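PDB 2P8T: uncharacterized protein from Pyrococcus horikoshii, which is of unknown function, though it may bind ATP and have aminoacyl-tRNA ligase activity, and probably carries an N-terminal helix-turn-helix domain. Local coordinates for residues A[16-26]-A[176-184]; A[50-59]-A[191-199]. One frame throughout, in Å; residues are numbered along the deposited sequence.

Contact 1: residues A[16-26]-A[176-184]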
loop_
_atom_site.group_PDB
_atom_site.type_symbol
_atom_site.label_atom_id
_atom_site.label_comp_id
_atom_site.label_asym_id
_atom_site.label_seq_id
_atom_site.Cartn_x
_atom_site.Cartn_y
_atom_site.Cartn_z
ATOM N N THR A 16 -7.738 -9.720 -5.797
ATOM C CA THR A 16 -6.308 -9.931 -6.013
ATOM C C THR A 16 -5.533 -9.913 -4.686
ATOM O O THR A 16 -6.087 -9.536 -3.663
ATOM C CB THR A 16 -5.744 -8.833 -6.947
ATOM O OG1 THR A 16 -5.827 -7.566 -6.284
ATOM C CG2 THR A 16 -6.584 -8.747 -8.229
ATOM N N VAL A 17 -4.257 -10.325 -4.711
ATOM C CA VAL A 17 -3.392 -10.215 -3.523
ATOM C C VAL A 17 -3.326 -8.750 -3.045
ATOM O O VAL A 17 -3.245 -8.487 -1.843
ATOM C CB VAL A 17 -1.976 -10.832 -3.758
ATOM C CG1 VAL A 17 -1.187 -10.027 -4.784
ATOM C CG2 VAL A 17 -1.192 -10.959 -2.464
ATOM N N GLU A 18 -3.422 -7.801 -3.980
ATOM C CA GLU A 18 -3.368 -6.393 -3.620
ATOM C C GLU A 18 -4.611 -6.022 -2.841
ATOM O O GLU A 18 -4.544 -5.212 -1.939
ATOM C CB GLU A 18 -3.209 -5.491 -4.857
ATOM C CG GLU A 18 -1.820 -5.551 -5.488
ATOM C CD GLU A 18 -1.649 -6.664 -6.496
ATOM O OE1 GLU A 18 -2.644 -7.368 -6.781
ATOM O OE2 GLU A 18 -0.518 -6.821 -7.018
ATOM N N ASP A 19 -5.756 -6.621 -3.195
ATOM C CA ASP A 19 -6.978 -6.411 -2.431
ATOM C C ASP A 19 -6.852 -7.012 -1.024
ATOM O O ASP A 19 -7.308 -6.412 -0.062
ATOM C CB ASP A 19 -8.198 -7.026 -3.146
ATOM C CG ASP A 19 -8.479 -6.393 -4.500
ATOM O OD1 ASP A 19 -8.439 -5.136 -4.625
ATOM O OD2 ASP A 19 -8.758 -7.163 -5.444
ATOM N N VAL A 20 -6.257 -8.196 -0.912
ATOM C CA VAL A 20 -6.035 -8.836 0.400
ATOM C C VAL A 20 -5.167 -7.896 1.224
ATOM O O VAL A 20 -5.555 -7.504 2.336
ATOM C CB VAL A 20 -5.350 -10.217 0.289
ATOM C CG1 VAL A 20 -5.068 -10.827 1.688
ATOM C CG2 VAL A 20 -6.181 -11.187 -0.587
ATOM N N LEU A 21 -4.031 -7.483 0.658
ATOM C CA LEU A 21 -3.127 -6.581 1.399
ATOM C C LEU A 21 -3.829 -5.294 1.820
ATOM O O LEU A 21 -3.699 -4.867 2.969
ATOM C CB LEU A 21 -1.844 -6.286 0.616
ATOM C CG LEU A 21 -0.907 -7.467 0.330
ATOM C CD1 LEU A 21 0.058 -7.172 -0.805
ATOM C CD2 LEU A 21 -0.176 -7.879 1.596
ATOM N N ALA A 22 -4.606 -4.696 0.905
ATOM C CA ALA A 22 -5.367 -3.488 1.202
ATOM C C ALA A 22 -6.319 -3.647 2.382
ATOM O O ALA A 22 -6.380 -2.770 3.249
ATOM C CB ALA A 22 -6.124 -2.986 -0.038
ATOM N N VAL A 23 -7.066 -4.752 2.414
ATOM C CA VAL A 23 -8.019 -4.979 3.506
ATOM C C VAL A 23 -7.290 -5.027 4.855
ATOM O O VAL A 23 -7.730 -4.425 5.825
ATOM C CB VAL A 23 -8.865 -6.278 3.277
ATOM C CG1 VAL A 23 -9.523 -6.740 4.571
ATOM C CG2 VAL A 23 -9.884 -6.054 2.174
ATOM N N ILE A 24 -6.162 -5.721 4.894
ATOM C CA ILE A 24 -5.367 -5.844 6.109
ATOM C C ILE A 24 -4.804 -4.489 6.545
ATOM O O ILE A 24 -4.821 -4.178 7.739
ATOM C CB ILE A 24 -4.248 -6.904 5.958
ATOM C CG1 ILE A 24 -4.874 -8.267 5.570
ATOM C CG2 ILE A 24 -3.414 -7.035 7.242
ATOM C CD1 ILE A 24 -3.878 -9.399 5.474
ATOM N N PHE A 25 -4.316 -3.700 5.594
ATOM C CA PHE A 25 -3.978 -2.298 5.900
ATOM C C PHE A 25 -5.179 -1.515 6.450
ATOM O O PHE A 25 -5.050 -0.762 7.423
ATOM C CB PHE A 25 -3.377 -1.576 4.694
ATOM C CG PHE A 25 -1.928 -1.894 4.460
ATOM C CD1 PHE A 25 -0.970 -1.615 5.442
ATOM C CD2 PHE A 25 -1.517 -2.465 3.271
ATOM C CE1 PHE A 25 0.371 -1.901 5.237
ATOM C CE2 PHE A 25 -0.180 -2.751 3.046
ATOM C CZ PHE A 25 0.774 -2.472 4.035
ATOM N N LEU A 26 -6.346 -1.688 5.831
ATOM C CA LEU A 26 -7.532 -0.907 6.214
ATOM C C LEU A 26 -8.053 -1.249 7.597
ATOM O O LEU A 26 -8.494 -0.363 8.335
ATOM C CB LEU A 26 -8.655 -1.056 5.179
ATOM C CG LEU A 26 -8.486 -0.319 3.849
ATOM C CD1 LEU A 26 -9.567 -0.745 2.847
ATOM C CD2 LEU A 26 -8.479 1.197 4.030
ATOM N N LEU A 176 -4.452 3.808 -3.735
ATOM C CA LEU A 176 -4.107 2.797 -2.738
ATOM C C LEU A 176 -3.719 1.488 -3.405
ATOM O O LEU A 176 -2.675 0.910 -3.088
ATOM C CB LEU A 176 -5.254 2.563 -1.750
ATOM C CG LEU A 176 -4.920 1.566 -0.621
ATOM C CD1 LEU A 176 -3.625 1.921 0.105
ATOM C CD2 LEU A 176 -6.088 1.477 0.361
ATOM N N LYS A 177 -4.568 1.028 -4.323
ATOM C CA LYS A 177 -4.357 -0.243 -5.017
ATOM C C LYS A 177 -3.050 -0.250 -5.810
ATOM O O LYS A 177 -2.285 -1.221 -5.759
ATOM C CB LYS A 177 -5.565 -0.546 -5.932
ATOM C CG LYS A 177 -5.697 -2.016 -6.407
ATOM C CD LYS A 177 -7.144 -2.324 -6.875
ATOM C CE LYS A 177 -7.231 -3.560 -7.788
ATOM N NZ LYS A 177 -6.865 -4.842 -7.064
ATOM N N SER A 178 -2.785 0.836 -6.530
ATOM C CA SER A 178 -1.574 0.911 -7.341
ATOM C C SER A 178 -0.317 0.997 -6.470
ATOM O O SER A 178 0.708 0.380 -6.795
ATOM C CB SER A 178 -1.635 2.081 -8.331
ATOM O OG SER A 178 -1.831 3.336 -7.682
ATOM N N ALA A 179 -0.388 1.747 -5.370
ATOM C CA ALA A 179 0.767 1.814 -4.438
ATOM C C ALA A 179 1.063 0.424 -3.844
ATOM O O ALA A 179 2.224 0.003 -3.767
ATOM C CB ALA A 179 0.503 2.851 -3.332
ATOM N N ILE A 180 0.013 -0.294 -3.445
ATOM C CA ILE A 180 0.175 -1.647 -2.911
ATOM C C ILE A 180 0.742 -2.579 -3.986
ATOM O O ILE A 180 1.589 -3.411 -3.707
ATOM C CB ILE A 180 -1.134 -2.179 -2.267
ATOM C CG1 ILE A 180 -1.446 -1.353 -1.019
ATOM C CG2 ILE A 180 -0.986 -3.687 -1.891
ATOM C CD1 ILE A 180 -2.810 -1.602 -0.398
ATOM N N HIS A 181 0.305 -2.408 -5.235
ATOM C CA HIS A 181 0.882 -3.217 -6.315
ATOM C C HIS A 181 2.415 -3.045 -6.393
ATOM O O HIS A 181 3.144 -4.012 -6.497
ATOM C CB HIS A 181 0.224 -2.850 -7.644
ATOM C CG HIS A 181 0.746 -3.637 -8.802
ATOM N ND1 HIS A 181 0.673 -5.011 -8.856
ATOM C CD2 HIS A 181 1.366 -3.246 -9.938
ATOM C CE1 HIS A 181 1.223 -5.436 -9.982
ATOM N NE2 HIS A 181 1.643 -4.382 -10.660
ATOM N N VAL A 182 2.890 -1.799 -6.337
ATOM C CA VAL A 182 4.337 -1.511 -6.361
ATOM C C VAL A 182 5.052 -2.105 -5.143
ATOM O O VAL A 182 6.113 -2.739 -5.257
ATOM C CB VAL A 182 4.621 0.026 -6.495
ATOM C CG1 VAL A 182 6.131 0.297 -6.506
ATOM C CG2 VAL A 182 3.940 0.613 -7.767
ATOM N N ALA A 183 4.442 -1.927 -3.965
ATOM C CA ALA A 183 4.943 -2.520 -2.727
ATOM C C ALA A 183 5.100 -4.030 -2.851
ATOM O O ALA A 183 6.155 -4.618 -2.479
ATOM C CB ALA A 183 3.993 -2.175 -1.590
ATOM N N TYR A 184 4.052 -4.662 -3.387
ATOM C CA TYR A 184 4.069 -6.110 -3.625
ATOM C C TYR A 184 5.187 -6.556 -4.579
ATOM O O TYR A 184 5.874 -7.549 -4.300
ATOM C CB TYR A 184 2.702 -6.585 -4.114
ATOM C CG TYR A 184 2.645 -8.086 -4.314
ATOM C CD1 TYR A 184 2.786 -8.953 -3.235
ATOM C CD2 TYR A 184 2.465 -8.630 -5.585
ATOM C CE1 TYR A 184 2.758 -10.340 -3.405
ATOM C CE2 TYR A 184 2.436 -10.026 -5.768
ATOM C CZ TYR A 184 2.588 -10.862 -4.668
ATOM O OH TYR A 184 2.550 -12.238 -4.825
#
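Glu18 and His181 meet through a nearly straight hydrogen bond, His181 ND1 to Glu18 OE2 at 2.8 Å with an N-H...O angle of 173°. The carboxylate oxygen lies in the plane of the imidazole, at its edge, whereas the N-H reaches OE2 from well above the carboxylate plane. Glu18 is the knob here, set among Lys177, Ile180, His181 and Tyr184; CG lies against the backbone of His181, and a bend at chi2 (87°) turns the carboxylate toward the imidazole. A second polar grip is the salt bridge from Lys177 NZ to Asp19 OD1, 2.9 Å long, for which the lysine chain runs extended and turns only at chi4. Both polar grips lie along one flank; beside them the packing is apolar. Ile180 is the reciprocal knob, its CD1 3.6 Å from Ala22 CB and also against the Phe25 ring, its CG2 3.7 Å from Leu21 CB. Tyr184 offers one ring face to Val17, whose CG1 stands 3.9 Å from the ring centroid in a CH-pi contact.

Behind the salt bridge stands a capping box that fixes the aspartate: Asp19 N donates to Thr16 OG1, and Thr16 N returns the bond to Asp19 OD2 at 2.8 Å. The lysine's charge is thus set beside the N terminus of helix 17-26, where the Asp19 carboxylate probably offsets the ammonium group and the helix dipole. On the histidine side, Phe120 stacks on the His181 ring.

The axes of the two helix segments pass 9.3 Å apart at 108°, a steep crossing that joins the N-terminal domain to the DUF4443 region. Helices 33-40 and 44-56 also pack on helix 17-26, Ile195 of helix 193-196 touches Val17 and Leu21, and Ser178 faces strand 163-168 through a weak bond to Thr167.

Contact 2: residues A[50-59]-A[191-199]; sequences LLRKLSHLDI and ITPEILEVV
Val198 plugs this contact, both its methyls buried among side chains of residues 50-59. With CG1 anti to the backbone N (chi1 -175°), the two branches divide the work. CG1 meets Leu54 CD2 at 3.8 Å and also touches Leu50 CD1 and Lys53 CG; CG2 meets Leu57 CD1 at 3.7 Å and, tip to tip, Ile59 CD1 at 3.9 Å. Val20 of helix 17-26 also lies against this valine.

The outer side is looser and more polar. The carboxylate of Glu197 rests against a methyl, its CD 3.9 Å from Leu57 CD2, while Lys53 NZ stays 7.0 Å from Glu197 OE2, too far for a salt bridge. Lys53 instead lays its aliphatic part along the chain, with CG 3.6 Å from Val198 O; that carbonyl accepts a hydrogen bond from the hydroxyl of Tyr15. Shortening Leu57 to an alanine is likely to open a gap beside Val198 CG2 and to take away the methyl on which the Glu197 carboxylate rests.

Asp58 ends helix 44-56 in a Schellman motif, which swings the chain round so that Ile59 joins Leu50, Leu54 and Leu57 on the side facing Val198. Helix 193-196, N-capped by Thr192, and the turn from Leu196 to Val199 bring the C-terminal tail against this helix and the loop leading into the two-stranded hairpin, an arrangement consistent with a winged helix-turn-helix domain.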
loop_
_atom_site.group_PDB
_atom_site.type_symbol
_atom_site.label_atom_id
_atom_site.label_comp_id
_atom_site.label_asym_id
_atom_site.label_seq_id
_atom_site.Cartn_x
_atom_site.Cartn_y
_atom_site.Cartn_z
ATOM N N LEU A 50 -14.072 -12.135 -0.515
ATOM C CA LEU A 50 -12.822 -11.817 0.156
ATOM C C LEU A 50 -12.975 -11.886 1.679
ATOM O O LEU A 50 -12.174 -12.558 2.324
ATOM C CB LEU A 50 -12.295 -10.445 -0.300
ATOM C CG LEU A 50 -11.101 -9.866 0.451
ATOM C CD1 LEU A 50 -9.943 -10.829 0.502
ATOM C CD2 LEU A 50 -10.710 -8.546 -0.227
ATOM N N LEU A 51 -14.000 -11.236 2.234
ATOM C CA LEU A 51 -14.225 -11.231 3.698
ATOM C C LEU A 51 -14.573 -12.617 4.234
ATOM O O LEU A 51 -14.139 -13.010 5.324
ATOM C CB LEU A 51 -15.273 -10.197 4.105
ATOM C CG LEU A 51 -14.934 -8.721 3.844
ATOM C CD1 LEU A 51 -16.053 -7.844 4.317
ATOM C CD2 LEU A 51 -13.634 -8.304 4.522
ATOM N N ARG A 52 -15.327 -13.386 3.448
ATOM C CA ARG A 52 -15.583 -14.767 3.835
ATOM C C ARG A 52 -14.316 -15.601 3.861
ATOM O O ARG A 52 -14.105 -16.358 4.802
ATOM C CB ARG A 52 -16.686 -15.413 2.996
ATOM C CG ARG A 52 -18.071 -15.332 3.638
ATOM C CD ARG A 52 -18.171 -14.200 4.663
ATOM N NE ARG A 52 -19.470 -13.532 4.672
ATOM C CZ ARG A 52 -19.682 -12.325 4.155
ATOM N NH1 ARG A 52 -18.684 -11.666 3.580
ATOM N NH2 ARG A 52 -20.896 -11.788 4.211
ATOM N N LYS A 53 -13.447 -15.461 2.855
ATOM C CA LYS A 53 -12.204 -16.217 2.885
ATOM C C LYS A 53 -11.374 -15.810 4.093
ATOM O O LYS A 53 -10.835 -16.668 4.781
ATOM C CB LYS A 53 -11.382 -16.037 1.597
ATOM C CG LYS A 53 -10.200 -16.997 1.499
ATOM C CD LYS A 53 -10.661 -18.427 1.246
ATOM C CE LYS A 53 -9.465 -19.357 1.090
ATOM N NZ LYS A 53 -9.957 -20.732 0.781
ATOM N N LEU A 54 -11.284 -14.504 4.343
ATOM C CA LEU A 54 -10.549 -14.031 5.532
ATOM C C LEU A 54 -11.144 -14.609 6.814
ATOM O O LEU A 54 -10.396 -15.053 7.687
ATOM C CB LEU A 54 -10.508 -12.505 5.581
ATOM C CG LEU A 54 -9.653 -11.860 4.497
ATOM C CD1 LEU A 54 -9.859 -10.375 4.545
ATOM C CD2 LEU A 54 -8.160 -12.204 4.652
ATOM N N SER A 55 -12.476 -14.702 6.882
ATOM C CA SER A 55 -13.138 -15.331 8.046
ATOM C C SER A 55 -12.811 -16.827 8.214
ATOM O O SER A 55 -12.519 -17.292 9.320
ATOM C CB SER A 55 -14.669 -15.138 7.980
ATOM O OG SER A 55 -15.258 -15.647 9.181
ATOM N N HIS A 56 -12.846 -17.576 7.105
ATOM C CA HIS A 56 -12.561 -19.003 7.132
ATOM C C HIS A 56 -11.153 -19.244 7.614
ATOM O O HIS A 56 -10.904 -20.175 8.383
ATOM C CB HIS A 56 -12.762 -19.647 5.743
ATOM C CG HIS A 56 -14.165 -19.536 5.243
ATOM N ND1 HIS A 56 -14.500 -19.711 3.915
ATOM C CD2 HIS A 56 -15.309 -19.195 5.879
ATOM C CE1 HIS A 56 -15.796 -19.503 3.761
ATOM N NE2 HIS A 56 -16.312 -19.182 4.937
ATOM N N LEU A 57 -10.248 -18.361 7.204
ATOM C CA LEU A 57 -8.844 -18.487 7.537
ATOM C C LEU A 57 -8.497 -17.910 8.922
ATOM O O LEU A 57 -7.327 -17.887 9.301
ATOM C CB LEU A 57 -8.006 -17.821 6.440
ATOM C CG LEU A 57 -7.881 -18.663 5.162
ATOM C CD1 LEU A 57 -7.187 -17.825 4.125
ATOM C CD2 LEU A 57 -7.125 -19.964 5.402
ATOM N N ASP A 58 -9.515 -17.469 9.652
ATOM C CA ASP A 58 -9.367 -16.929 11.027
ATOM C C ASP A 58 -8.457 -15.701 11.023
ATOM O O ASP A 58 -7.658 -15.492 11.949
ATOM C CB ASP A 58 -8.826 -17.981 12.000
ATOM C CG ASP A 58 -8.865 -17.507 13.463
ATOM O OD1 ASP A 58 -9.810 -16.772 13.818
ATOM O OD2 ASP A 58 -7.931 -17.862 14.232
ATOM N N ILE A 59 -8.571 -14.907 9.965
ATOM C CA ILE A 59 -7.781 -13.690 9.859
ATOM C C ILE A 59 -8.599 -12.514 10.332
ATOM O O ILE A 59 -8.064 -11.586 10.938
ATOM C CB ILE A 59 -7.214 -13.492 8.441
ATOM C CG1 ILE A 59 -6.144 -14.562 8.188
ATOM C CG2 ILE A 59 -6.615 -12.099 8.260
ATOM C CD1 ILE A 59 -5.649 -14.624 6.715
ATOM N N ILE A 191 6.505 -11.596 1.353
ATOM C CA ILE A 191 5.095 -11.641 1.738
ATOM C C ILE A 191 4.791 -13.028 2.312
ATOM O O ILE A 191 5.123 -14.031 1.680
ATOM C CB ILE A 191 4.150 -11.385 0.522
ATOM C CG1 ILE A 191 4.410 -10.013 -0.146
ATOM C CG2 ILE A 191 2.685 -11.519 0.928
ATOM C CD1 ILE A 191 4.140 -8.796 0.743
ATOM N N THR A 192 4.184 -13.070 3.499
ATOM C CA THR A 192 3.907 -14.334 4.222
ATOM C C THR A 192 2.986 -15.261 3.421
ATOM O O THR A 192 2.064 -14.781 2.748
ATOM C CB THR A 192 3.308 -14.084 5.652
ATOM O OG1 THR A 192 2.920 -15.333 6.257
ATOM C CG2 THR A 192 2.083 -13.218 5.583
ATOM N N PRO A 193 3.229 -16.588 3.488
ATOM C CA PRO A 193 2.298 -17.529 2.846
ATOM C C PRO A 193 0.856 -17.413 3.350
ATOM O O PRO A 193 -0.076 -17.717 2.605
ATOM C CB PRO A 193 2.868 -18.900 3.205
ATOM C CG PRO A 193 4.328 -18.643 3.514
ATOM C CD PRO A 193 4.356 -17.282 4.137
ATOM N N GLU A 194 0.679 -16.976 4.599
ATOM C CA GLU A 194 -0.644 -16.824 5.181
ATOM C C GLU A 194 -1.488 -15.829 4.394
ATOM O O GLU A 194 -2.699 -15.964 4.332
ATOM C CB GLU A 194 -0.556 -16.404 6.654
ATOM C CG GLU A 194 0.299 -17.338 7.503
ATOM C CD GLU A 194 -0.043 -17.300 8.989
ATOM O OE1 GLU A 194 -0.432 -16.231 9.504
ATOM O OE2 GLU A 194 0.081 -18.358 9.650
ATOM N N ILE A 195 -0.838 -14.828 3.798
ATOM C CA ILE A 195 -1.524 -13.871 2.933
ATOM C C ILE A 195 -1.806 -14.493 1.564
ATOM O O ILE A 195 -2.912 -14.381 1.030
ATOM C CB ILE A 195 -0.710 -12.563 2.772
ATOM C CG1 ILE A 195 -0.713 -11.768 4.085
ATOM C CG2 ILE A 195 -1.264 -11.688 1.616
ATOM C CD1 ILE A 195 0.153 -10.502 4.051
ATOM N N LEU A 196 -0.798 -15.133 0.995
ATOM C CA LEU A 196 -0.945 -15.807 -0.301
ATOM C C LEU A 196 -2.057 -16.858 -0.261
ATOM O O LEU A 196 -2.729 -17.087 -1.273
ATOM C CB LEU A 196 0.376 -16.453 -0.716
ATOM C CG LEU A 196 1.593 -15.534 -0.886
ATOM C CD1 LEU A 196 2.865 -16.357 -1.156
ATOM C CD2 LEU A 196 1.360 -14.495 -1.991
ATOM N N GLU A 197 -2.268 -17.478 0.907
ATOM C CA GLU A 197 -3.343 -18.472 1.093
ATOM C C GLU A 197 -4.752 -17.918 0.818
ATOM O O GLU A 197 -5.689 -18.670 0.546
ATOM C CB GLU A 197 -3.292 -19.052 2.515
ATOM C CG GLU A 197 -3.796 -20.490 2.623
ATOM C CD GLU A 197 -3.654 -21.109 4.014
ATOM O OE1 GLU A 197 -3.153 -20.442 4.964
ATOM O OE2 GLU A 197 -4.051 -22.293 4.149
ATOM N N VAL A 198 -4.907 -16.602 0.902
ATOM C CA VAL A 198 -6.220 -15.986 0.743
ATOM C C VAL A 198 -6.658 -15.938 -0.741
ATOM O O VAL A 198 -7.852 -15.893 -1.064
ATOM C CB VAL A 198 -6.263 -14.583 1.412
ATOM C CG1 VAL A 198 -7.681 -13.989 1.355
ATOM C CG2 VAL A 198 -5.746 -14.654 2.866
ATOM N N VAL A 199 -5.698 -15.942 -1.660
ATOM C CA VAL A 199 -6.078 -15.857 -3.064
ATOM C C VAL A 199 -6.386 -17.250 -3.614
ATOM O O VAL A 199 -5.711 -18.216 -3.268
ATOM C CB VAL A 199 -5.048 -15.077 -3.925
ATOM C CG1 VAL A 199 -3.639 -15.269 -3.409
ATOM C CG2 VAL A 199 -5.157 -15.462 -5.395
#

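In the fold
From the N terminus, helix 17-26 comes first and waits for its partner until helix 172-187, so contact 1 closes a loop of about 150 residues holding most of both domains. Helix 44-56 lies inside that loop, but its partner at 191-199 comes after helix 172-187: the two contacts cross rather than nest. Contact 1 sets helix 172-187, which lies against the five-stranded sheet, against the N-terminal domain; contact 2 closes a second loop, of about 130 residues, by returning the C-terminal tail to that same domain. Their centres are about 13 Å apart; Val23 packs on Leu50 and Leu54 and Leu21 on Ile195, so helix 17-26 borders both; Tyr184 adds a link to Ile191.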